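Local coordinates for putative antioxidant defense protein Mlr4105 (PDB 3C1L), which is a putative antioxidant defence protein of the AhpD-like carboxymuconolactone decarboxylase family and probably has peroxiredoxin activity, at residues B[154-157]-B[158-162]; B[64-67]-B[68-71]; B[162-165]-B[166-170]. All blocks are in the same frame, centred on the assembly; numbering follows the deposited sequence.

Interaction 1 (B[154-157]-B[158-162]); sequences DIWD and IASTA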
ATOM      1  N   ASP B 154       9.331 -13.239  26.350  1.00 25.69           N
ATOM      2  CA  ASP B 154       8.648 -11.961  26.129  1.00 26.49           C
ATOM      3  C   ASP B 154       8.332 -11.706  24.665  1.00 29.15           C
ATOM      4  O   ASP B 154       7.256 -11.198  24.327  1.00 30.73           O
ATOM      5  CB  ASP B 154       9.501 -10.790  26.596  1.00 26.20           C
ATOM      6  CG  ASP B 154       9.846 -10.843  28.086  1.00 31.00           C
ATOM      7  OD1 ASP B 154       9.124 -11.526  28.873  1.00 35.21           O
ATOM      8  OD2 ASP B 154      10.868 -10.184  28.458  1.00 29.74           O
ATOM      9  N   ILE B 155       9.265 -12.043  23.786  1.00 28.76           N
ATOM     10  CA  ILE B 155       9.071 -11.827  22.337  1.00 26.37           C
ATOM     11  C   ILE B 155       7.913 -12.677  21.873  1.00 24.72           C
ATOM     12  O   ILE B 155       7.019 -12.221  21.141  1.00 25.75           O
ATOM     13  CB  ILE B 155      10.347 -12.225  21.525  1.00 27.53           C
ATOM     14  CG1 ILE B 155      11.500 -11.244  21.801  1.00 34.02           C
ATOM     15  CG2 ILE B 155      10.048 -12.339  19.991  1.00 26.66           C
ATOM     16  CD1 ILE B 155      12.759 -11.518  20.986  1.00 25.97           C
ATOM     17  N   TRP B 156       7.914 -13.919  22.335  1.00 27.58           N
ATOM     18  CA  TRP B 156       6.774 -14.803  22.180  1.00 28.53           C
ATOM     19  C   TRP B 156       5.455 -14.138  22.629  1.00 27.79           C
ATOM     20  O   TRP B 156       4.474 -14.215  21.905  1.00 31.20           O
ATOM     21  CB  TRP B 156       6.957 -16.161  22.911  1.00 28.00           C
ATOM     22  CG  TRP B 156       5.709 -17.011  22.825  1.00 28.54           C
ATOM     23  CD1 TRP B 156       4.513 -16.826  23.507  1.00 33.86           C
ATOM     24  CD2 TRP B 156       5.490 -18.128  21.958  1.00 33.73           C
ATOM     25  NE1 TRP B 156       3.588 -17.771  23.123  1.00 26.78           N
ATOM     26  CE2 TRP B 156       4.161 -18.587  22.184  1.00 28.17           C
ATOM     27  CE3 TRP B 156       6.301 -18.819  21.057  1.00 30.85           C
ATOM     28  CZ2 TRP B 156       3.636 -19.673  21.525  1.00 31.31           C
ATOM     29  CZ3 TRP B 156       5.771 -19.893  20.404  1.00 37.68           C
ATOM     30  CH2 TRP B 156       4.445 -20.319  20.641  1.00 34.95           C
ATOM     31  N   ASP B 157       5.418 -13.516  23.804  1.00 29.67           N
ATOM     32  CA  ASP B 157       4.162 -12.939  24.317  1.00 28.28           C
ATOM     33  C   ASP B 157       3.718 -11.694  23.536  1.00 26.42           C
ATOM     34  O   ASP B 157       2.500 -11.459  23.299  1.00 27.83           O
ATOM     35  CB  ASP B 157       4.292 -12.608  25.802  1.00 24.33           C
ATOM     36  CG  ASP B 157       4.355 -13.835  26.694  1.00 31.20           C
ATOM     37  OD1 ASP B 157       3.896 -14.910  26.285  1.00 32.70           O
ATOM     38  OD2 ASP B 157       4.867 -13.730  27.839  1.00 30.31           O
ATOM     39  N   ILE B 158       4.696 -10.888  23.139  1.00 27.02           N
ATOM     40  CA  ILE B 158       4.408  -9.696  22.306  1.00 27.16           C
ATOM     41  C   ILE B 158       3.818 -10.157  20.986  1.00 27.83           C
ATOM     42  O   ILE B 158       2.778  -9.632  20.523  1.00 27.41           O
ATOM     43  CB  ILE B 158       5.663  -8.788  22.040  1.00 29.76           C
ATOM     44  CG1 ILE B 158       6.202  -8.195  23.374  1.00 30.31           C
ATOM     45  CG2 ILE B 158       5.335  -7.719  20.941  1.00 23.03           C
ATOM     46  CD1 ILE B 158       7.776  -7.845  23.420  1.00 23.28           C
ATOM     47  N   ALA B 159       4.462 -11.153  20.384  1.00 27.26           N
ATOM     48  CA  ALA B 159       4.048 -11.640  19.063  1.00 29.05           C
ATOM     49  C   ALA B 159       2.651 -12.250  19.137  1.00 28.43           C
ATOM     50  O   ALA B 159       1.859 -11.992  18.279  1.00 29.17           O
ATOM     51  CB  ALA B 159       5.031 -12.618  18.478  1.00 26.18           C
ATOM     52  N   SER B 160       2.384 -13.035  20.191  1.00 30.47           N
ATOM     53  CA  SER B 160       1.072 -13.653  20.432  1.00 27.25           C
ATOM     54  C   SER B 160      -0.040 -12.656  20.662  1.00 26.91           C
ATOM     55  O   SER B 160      -1.179 -12.840  20.225  1.00 24.29           O
ATOM     56  CB  SER B 160       1.129 -14.555  21.654  1.00 31.18           C
ATOM     57  OG  SER B 160       1.774 -15.768  21.361  1.00 36.01           O
ATOM     58  N   THR B 161       0.287 -11.609  21.408  1.00 28.38           N
ATOM     59  CA  THR B 161      -0.683 -10.605  21.759  1.00 28.41           C
ATOM     60  C   THR B 161      -1.032  -9.874  20.480  1.00 28.74           C
ATOM     61  O   THR B 161      -2.212  -9.703  20.178  1.00 30.17           O
ATOM     62  CB  THR B 161      -0.193  -9.627  22.889  1.00 29.89           C
ATOM     63  OG1 THR B 161       0.235 -10.379  24.066  1.00 30.09           O
ATOM     64  CG2 THR B 161      -1.309  -8.695  23.258  1.00 28.48           C
ATOM     65  N   ALA B 162      -0.012  -9.465  19.734  1.00 27.39           N
ATOM     66  CA  ALA B 162      -0.222  -8.702  18.511  1.00 27.87           C
ATOM     67  C   ALA B 162      -0.988  -9.550  17.444  1.00 27.88           C
ATOM     68  O   ALA B 162      -1.966  -9.091  16.865  1.00 26.85           O
ATOM     69  CB  ALA B 162       1.146  -8.089  18.002  1.00 27.93           C
TER

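Interaction 2 (B[64-67]-B[68-71]); sequences GLSK and LDRE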
ATOM      1  N   GLY B  64       6.169 -11.634  31.268  1.00 31.27           N
ATOM      2  CA  GLY B  64       7.075 -10.509  31.487  1.00 30.50           C
ATOM      3  C   GLY B  64       6.481  -9.178  31.055  1.00 30.13           C
ATOM      4  O   GLY B  64       7.006  -8.127  31.381  1.00 29.77           O
ATOM      5  N   LEU B  65       5.394  -9.231  30.288  1.00 28.32           N
ATOM      6  CA  LEU B  65       4.561  -8.094  29.954  1.00 28.80           C
ATOM      7  C   LEU B  65       3.522  -7.876  31.069  1.00 30.07           C
ATOM      8  O   LEU B  65       2.934  -8.825  31.557  1.00 29.74           O
ATOM      9  CB  LEU B  65       3.835  -8.361  28.623  1.00 30.98           C
ATOM     10  CG  LEU B  65       4.730  -8.719  27.431  1.00 26.73           C
ATOM     11  CD1 LEU B  65       3.956  -8.739  26.144  1.00 27.32           C
ATOM     12  CD2 LEU B  65       5.838  -7.718  27.296  1.00 27.81           C
ATOM     13  N   SER B  66       3.311  -6.623  31.469  1.00 28.04           N
ATOM     14  CA  SER B  66       2.314  -6.299  32.432  1.00 27.55           C
ATOM     15  C   SER B  66       0.968  -6.414  31.736  1.00 26.90           C
ATOM     16  O   SER B  66       0.899  -6.549  30.534  1.00 25.33           O
ATOM     17  CB  SER B  66       2.525  -4.883  32.949  1.00 29.68           C
ATOM     18  OG  SER B  66       2.353  -3.967  31.897  1.00 24.89           O
ATOM     19  N   LYS B  67      -0.115  -6.361  32.486  1.00 25.62           N
ATOM     20  CA  LYS B  67      -1.407  -6.412  31.823  1.00 28.60           C
ATOM     21  C   LYS B  67      -1.594  -5.162  30.956  1.00 28.63           C
ATOM     22  O   LYS B  67      -2.227  -5.239  29.934  1.00 28.29           O
ATOM     23  CB  LYS B  67      -2.572  -6.624  32.814  1.00 23.91           C
ATOM     24  CG  LYS B  67      -2.469  -7.935  33.597  1.00 28.98           C
ATOM     25  CD  LYS B  67      -3.758  -8.330  34.371  1.00 41.11           C
ATOM     26  CE  LYS B  67      -4.599  -7.131  34.822  1.00 45.87           C
ATOM     27  NZ  LYS B  67      -5.768  -7.501  35.724  1.00 54.70           N
ATOM     28  N   LEU B  68      -1.031  -4.028  31.384  1.00 27.60           N
ATOM     29  CA  LEU B  68      -1.193  -2.771  30.661  1.00 27.02           C
ATOM     30  C   LEU B  68      -0.407  -2.784  29.348  1.00 26.67           C
ATOM     31  O   LEU B  68      -0.909  -2.287  28.353  1.00 26.96           O
ATOM     32  CB  LEU B  68      -0.811  -1.571  31.558  1.00 28.19           C
ATOM     33  CG  LEU B  68      -0.584  -0.215  30.871  1.00 29.65           C
ATOM     34  CD1 LEU B  68      -1.891   0.351  30.314  1.00 27.58           C
ATOM     35  CD2 LEU B  68       0.038   0.793  31.819  1.00 21.85           C
ATOM     36  N   ASP B  69       0.799  -3.364  29.344  1.00 26.82           N
ATOM     37  CA  ASP B  69       1.589  -3.533  28.117  1.00 27.07           C
ATOM     38  C   ASP B  69       0.819  -4.264  27.031  1.00 26.93           C
ATOM     39  O   ASP B  69       0.823  -3.873  25.845  1.00 28.35           O
ATOM     40  CB  ASP B  69       2.868  -4.367  28.380  1.00 28.66           C
ATOM     41  CG  ASP B  69       3.952  -3.603  29.111  1.00 33.37           C
ATOM     42  OD1 ASP B  69       4.021  -2.333  29.096  1.00 38.42           O
ATOM     43  OD2 ASP B  69       4.770  -4.311  29.731  1.00 37.86           O
ATOM     44  N   ARG B  70       0.194  -5.359  27.433  1.00 28.68           N
ATOM     45  CA  ARG B  70      -0.622  -6.188  26.537  1.00 28.78           C
ATOM     46  C   ARG B  70      -1.886  -5.479  26.034  1.00 30.24           C
ATOM     47  O   ARG B  70      -2.160  -5.535  24.855  1.00 28.76           O
ATOM     48  CB  ARG B  70      -0.931  -7.540  27.175  1.00 28.43           C
ATOM     49  CG  ARG B  70       0.301  -8.395  27.359  1.00 24.21           C
ATOM     50  CD  ARG B  70       0.001  -9.626  28.149  1.00 29.06           C
ATOM     51  NE  ARG B  70       0.171  -9.437  29.588  1.00 24.70           N
ATOM     52  CZ  ARG B  70      -0.088 -10.343  30.512  1.00 29.81           C
ATOM     53  NH1 ARG B  70      -0.649 -11.499  30.200  1.00 28.73           N
ATOM     54  NH2 ARG B  70       0.179 -10.059  31.782  1.00 28.17           N
ATOM     55  N   GLU B  71      -2.612  -4.764  26.914  1.00 31.47           N
ATOM     56  CA  GLU B  71      -3.688  -3.866  26.459  1.00 29.50           C
ATOM     57  C   GLU B  71      -3.161  -2.762  25.524  1.00 29.52           C
ATOM     58  O   GLU B  71      -3.898  -2.306  24.636  1.00 30.93           O
ATOM     59  CB  GLU B  71      -4.422  -3.219  27.627  1.00 27.04           C
ATOM     60  CG  GLU B  71      -5.163  -4.192  28.511  1.00 32.26           C
ATOM     61  CD  GLU B  71      -6.475  -4.725  27.904  1.00 35.58           C
ATOM     62  OE1 GLU B  71      -6.825  -4.347  26.761  1.00 40.13           O
ATOM     63  OE2 GLU B  71      -7.152  -5.529  28.571  1.00 38.89           O
TER

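Interaction 3 (B[162-165]-B[166-170]); sequences AAFF and NMSNR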
ATOM      1  N   ALA B 162      -0.012  -9.465  19.734  1.00 27.39           N
ATOM      2  CA  ALA B 162      -0.222  -8.702  18.511  1.00 27.87           C
ATOM      3  C   ALA B 162      -0.988  -9.550  17.444  1.00 27.88           C
ATOM      4  O   ALA B 162      -1.966  -9.091  16.865  1.00 26.85           O
ATOM      5  CB  ALA B 162       1.146  -8.089  18.002  1.00 27.93           C
ATOM      6  N   ALA B 163      -0.598 -10.808  17.323  1.00 26.37           N
ATOM      7  CA  ALA B 163      -1.246 -11.801  16.461  1.00 25.88           C
ATOM      8  C   ALA B 163      -2.731 -11.978  16.753  1.00 26.81           C
ATOM      9  O   ALA B 163      -3.557 -11.933  15.850  1.00 27.58           O
ATOM     10  CB  ALA B 163      -0.511 -13.164  16.571  1.00 23.94           C
ATOM     11  N   PHE B 164      -3.054 -12.172  18.035  1.00 27.40           N
ATOM     12  CA  PHE B 164      -4.420 -12.409  18.508  1.00 28.37           C
ATOM     13  C   PHE B 164      -5.343 -11.296  18.158  1.00 26.65           C
ATOM     14  O   PHE B 164      -6.474 -11.540  17.793  1.00 27.85           O
ATOM     15  CB  PHE B 164      -4.407 -12.558  20.040  1.00 29.06           C
ATOM     16  CG  PHE B 164      -5.727 -12.856  20.622  1.00 26.52           C
ATOM     17  CD1 PHE B 164      -6.212 -14.150  20.649  1.00 33.19           C
ATOM     18  CD2 PHE B 164      -6.489 -11.851  21.194  1.00 33.70           C
ATOM     19  CE1 PHE B 164      -7.475 -14.420  21.236  1.00 35.23           C
ATOM     20  CE2 PHE B 164      -7.743 -12.129  21.770  1.00 32.09           C
ATOM     21  CZ  PHE B 164      -8.222 -13.387  21.791  1.00 28.28           C
ATOM     22  N   PHE B 165      -4.841 -10.074  18.240  1.00 26.18           N
ATOM     23  CA  PHE B 165      -5.630  -8.894  17.861  1.00 26.90           C
ATOM     24  C   PHE B 165      -5.850  -8.664  16.398  1.00 29.45           C
ATOM     25  O   PHE B 165      -6.899  -8.164  15.985  1.00 31.51           O
ATOM     26  CB  PHE B 165      -5.161  -7.657  18.641  1.00 25.76           C
ATOM     27  CG  PHE B 165      -5.712  -7.688  20.058  1.00 25.70           C
ATOM     28  CD1 PHE B 165      -7.012  -7.310  20.293  1.00 32.15           C
ATOM     29  CD2 PHE B 165      -5.029  -8.299  21.051  1.00 29.67           C
ATOM     30  CE1 PHE B 165      -7.567  -7.415  21.540  1.00 30.86           C
ATOM     31  CE2 PHE B 165      -5.560  -8.411  22.302  1.00 35.02           C
ATOM     32  CZ  PHE B 165      -6.847  -7.965  22.551  1.00 30.06           C
ATOM     33  N   ASN B 166      -4.885  -9.077  15.598  1.00 29.15           N
ATOM     34  CA  ASN B 166      -5.113  -9.199  14.185  1.00 28.91           C
ATOM     35  C   ASN B 166      -6.225 -10.184  13.820  1.00 31.85           C
ATOM     36  O   ASN B 166      -6.928  -9.985  12.859  1.00 31.05           O
ATOM     37  CB  ASN B 166      -3.812  -9.555  13.507  1.00 29.32           C
ATOM     38  CG  ASN B 166      -2.970  -8.319  13.282  1.00 29.14           C
ATOM     39  OD1 ASN B 166      -3.238  -7.602  12.338  1.00 30.47           O
ATOM     40  ND2 ASN B 166      -2.023  -8.015  14.200  1.00 25.19           N
HETATM   41  N   MSE B 167      -6.385 -11.242  14.615  1.00 30.15           N
HETATM   42  CA  MSE B 167      -7.495 -12.144  14.435  1.00 29.48           C
HETATM   43  C   MSE B 167      -8.801 -11.519  14.928  1.00 27.75           C
HETATM   44  O   MSE B 167      -9.794 -11.607  14.245  1.00 27.89           O
HETATM   45  CB  MSE B 167      -7.269 -13.502  15.153  1.00 30.52           C
HETATM   46  CG  MSE B 167      -8.558 -14.273  15.420  1.00 30.05           C
HETATM   47 SE   MSE B 167      -8.236 -15.988  16.196  0.75 31.13          SE
HETATM   48  CE  MSE B 167      -9.954 -16.731  15.589  1.00 37.56           C
ATOM     49  N   SER B 168      -8.762 -10.975  16.136  1.00 29.29           N
ATOM     50  CA  SER B 168      -9.903 -10.402  16.844  1.00 29.53           C
ATOM     51  C   SER B 168     -10.524  -9.257  16.054  1.00 30.43           C
ATOM     52  O   SER B 168     -11.771  -9.136  15.981  1.00 29.27           O
ATOM     53  CB  SER B 168      -9.462  -9.807  18.206  1.00 32.69           C
ATOM     54  OG  SER B 168      -9.036 -10.782  19.136  1.00 35.95           O
ATOM     55  N   ASN B 169      -9.652  -8.373  15.563  1.00 27.86           N
ATOM     56  CA  ASN B 169     -10.073  -7.225  14.734  1.00 29.80           C
ATOM     57  C   ASN B 169     -10.821  -7.698  13.491  1.00 27.55           C
ATOM     58  O   ASN B 169     -11.706  -7.045  13.005  1.00 27.20           O
ATOM     59  CB  ASN B 169      -8.857  -6.404  14.221  1.00 28.49           C
ATOM     60  CG  ASN B 169      -8.116  -5.613  15.331  1.00 28.26           C
ATOM     61  OD1 ASN B 169      -7.057  -5.093  15.066  1.00 25.72           O
ATOM     62  ND2 ASN B 169      -8.670  -5.533  16.529  1.00 27.08           N
ATOM     63  N   ARG B 170     -10.411  -8.833  12.951  1.00 30.09           N
ATOM     64  CA  ARG B 170     -10.970  -9.329  11.701  1.00 28.85           C
ATOM     65  C   ARG B 170     -12.301 -10.014  11.988  1.00 28.82           C
ATOM     66  O   ARG B 170     -13.245  -9.864  11.225  1.00 28.76           O
ATOM     67  CB  ARG B 170      -9.955 -10.214  10.958  1.00 26.47           C
ATOM     68  CG  ARG B 170      -8.835  -9.371  10.367  1.00 27.99           C
ATOM     69  CD  ARG B 170      -7.776 -10.156   9.668  1.00 29.53           C
ATOM     70  NE  ARG B 170      -6.871  -9.289   8.866  1.00 29.96           N
ATOM     71  CZ  ARG B 170      -5.801  -8.647   9.327  1.00 24.36           C
ATOM     72  NH1 ARG B 170      -5.452  -8.724  10.606  1.00 26.67           N
ATOM     73  NH2 ARG B 170      -5.091  -7.896   8.511  1.00 22.27           N
TER

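Interaction 1 (B[154-157]-B[158-162])
I158, A159 and S160 each donate their backbone N-H to the carbonyl oxygen four residues back, on D154, I155 and W156, in the regular i to i+4 pattern of an alpha helix. One residue on, D157 O is gripped twice by T161: N at 2.9 Å and the hydroxyl OG1 at only 2.6 Å approach it from opposite faces of its carbonyl plane. The hydroxyl can bend back this way because OG1 stands beside its own backbone N (chi1 -54°), anti to the carbonyl carbon. A valine in place of T161 has no hydroxyl and would probably leave D157 O, in a buried turn, held by the backbone N-H alone of the two donors described. This turn belongs to helix 152-175 of an all-helical AhpD-like fold, with T161 and I158 packing on helix 67-80. On another side, S160 OG lies obliquely to the indole of W156, 3.2 Å from NE1, at an angle too poor for a hydrogen bond. The W156 ring also meets F43 and Y41 of the second subunit edge-to-face. I158 turns back along the helix, its CG1 resting 3.3 Å from D154 O. The carboxylate of D157 is divided between R153, a salt bridge through OD1, and S63 OG, which bonds OD2.

Interaction 2 (B[64-67]-B[68-71])
S66 and D69 exchange hydrogen bonds in a capping box at the start of helix 67-80. S66, the N-cap residue, accepts from D69 N through OG at 3.0 Å, and its own N gives a nearly straight bond (165°) to D69 OD2 at 3.2 Å, reaching that oxygen from above the carboxylate plane. A chi1 of 64° holds the S66 hydroxyl between its backbone N and carbonyl carbon, turned toward the first turn of the helix. R70 folds back over the same corner: its NE bonds S66 O at 3.1 Å, an oxygen lying in the guanidinium plane while NE stands well above the plane of the carbonyl. The aliphatic part of R70 crosses L65 at a slant, with L65 CB 3.8 Å from R70 CG, and L65 in turn packs on D157 and I158 of helix 152-175. Farther out, R70 NH1 bonds the carbonyls of L58 and G61, which fixes the guanidinium against the end of helix 45-60. E71 OE1 bonds H90 ND1, a pairing consistent with the glutamate-histidine relay of AhpD relatives. The backbone N of E71 bonds K67 O at 3.1 Å, following the weak bond of R70 N to S66 O, and E71 CG lies 3.4 Å from K67 O.

Interaction 3 (B[162-165]-B[166-170])
S168 tucks its hydroxyl between two phenylalanines that precede it on the same helix. OG comes obliquely to the F164 ring, 3.2 Å from CE2, and lies over a face of the F165 ring. The two rings are themselves turned edge against face, F164 CD2 sitting above the F165 ring near its rim. F164 can reach along this side because its CG is anti to the backbone N (chi1 -178°). The same hydroxyl bonds F164 O at 3.0 Å from above the carbonyl plane, joining S168 N at 2.9 Å, so that one oxygen is held by both polar groups of the serine.

N166 repeats the scheme with an amide. Its ND2 bonds A162 O at 2.9 Å from above the carbonyl plane, whereas its backbone N arrives nearer that plane. The amide's far end faces R170, whose NH1 is shared between N166 O and N166 OD1, each at 3.0 Å; OD1 offers a lone pair in its carbonyl plane, and both oxygens lie in the guanidinium plane of R170. N81 also donates to OD1, and T131 OG1 is a second partner of ND2. N169 is pressed close against F165 O, but its amide bonds N81 and S78.

R170 also gives NE and NH2 to the carbonyl oxygens of L130 and T131 of the second subunit. Its pull on N166 OD1 would probably polarise the amide and make ND2 a stronger donor to A162 O.

Overall arrangement
Interaction 2 comes first along the chain, where the loop after helix 45-60 enters helix 67-80; interactions 1 and 3 follow in succession on helix 152-175 and share A162. The centres of interactions 1 and 2 lie about 10 Å apart, and the two touch where D154 meets G64 and where T161 CG2 meets the carbonyl of R70. Interactions 1 and 3 are about 12 Å apart, centre to centre. Interaction 3 does not touch interaction 2: their centres are about 16 Å apart and their nearest atoms about 5 Å. Helix 152-175 thus packs against helix 67-80 within the subunit while both its contacts reach the second subunit, linking the helical core to the assembly interface.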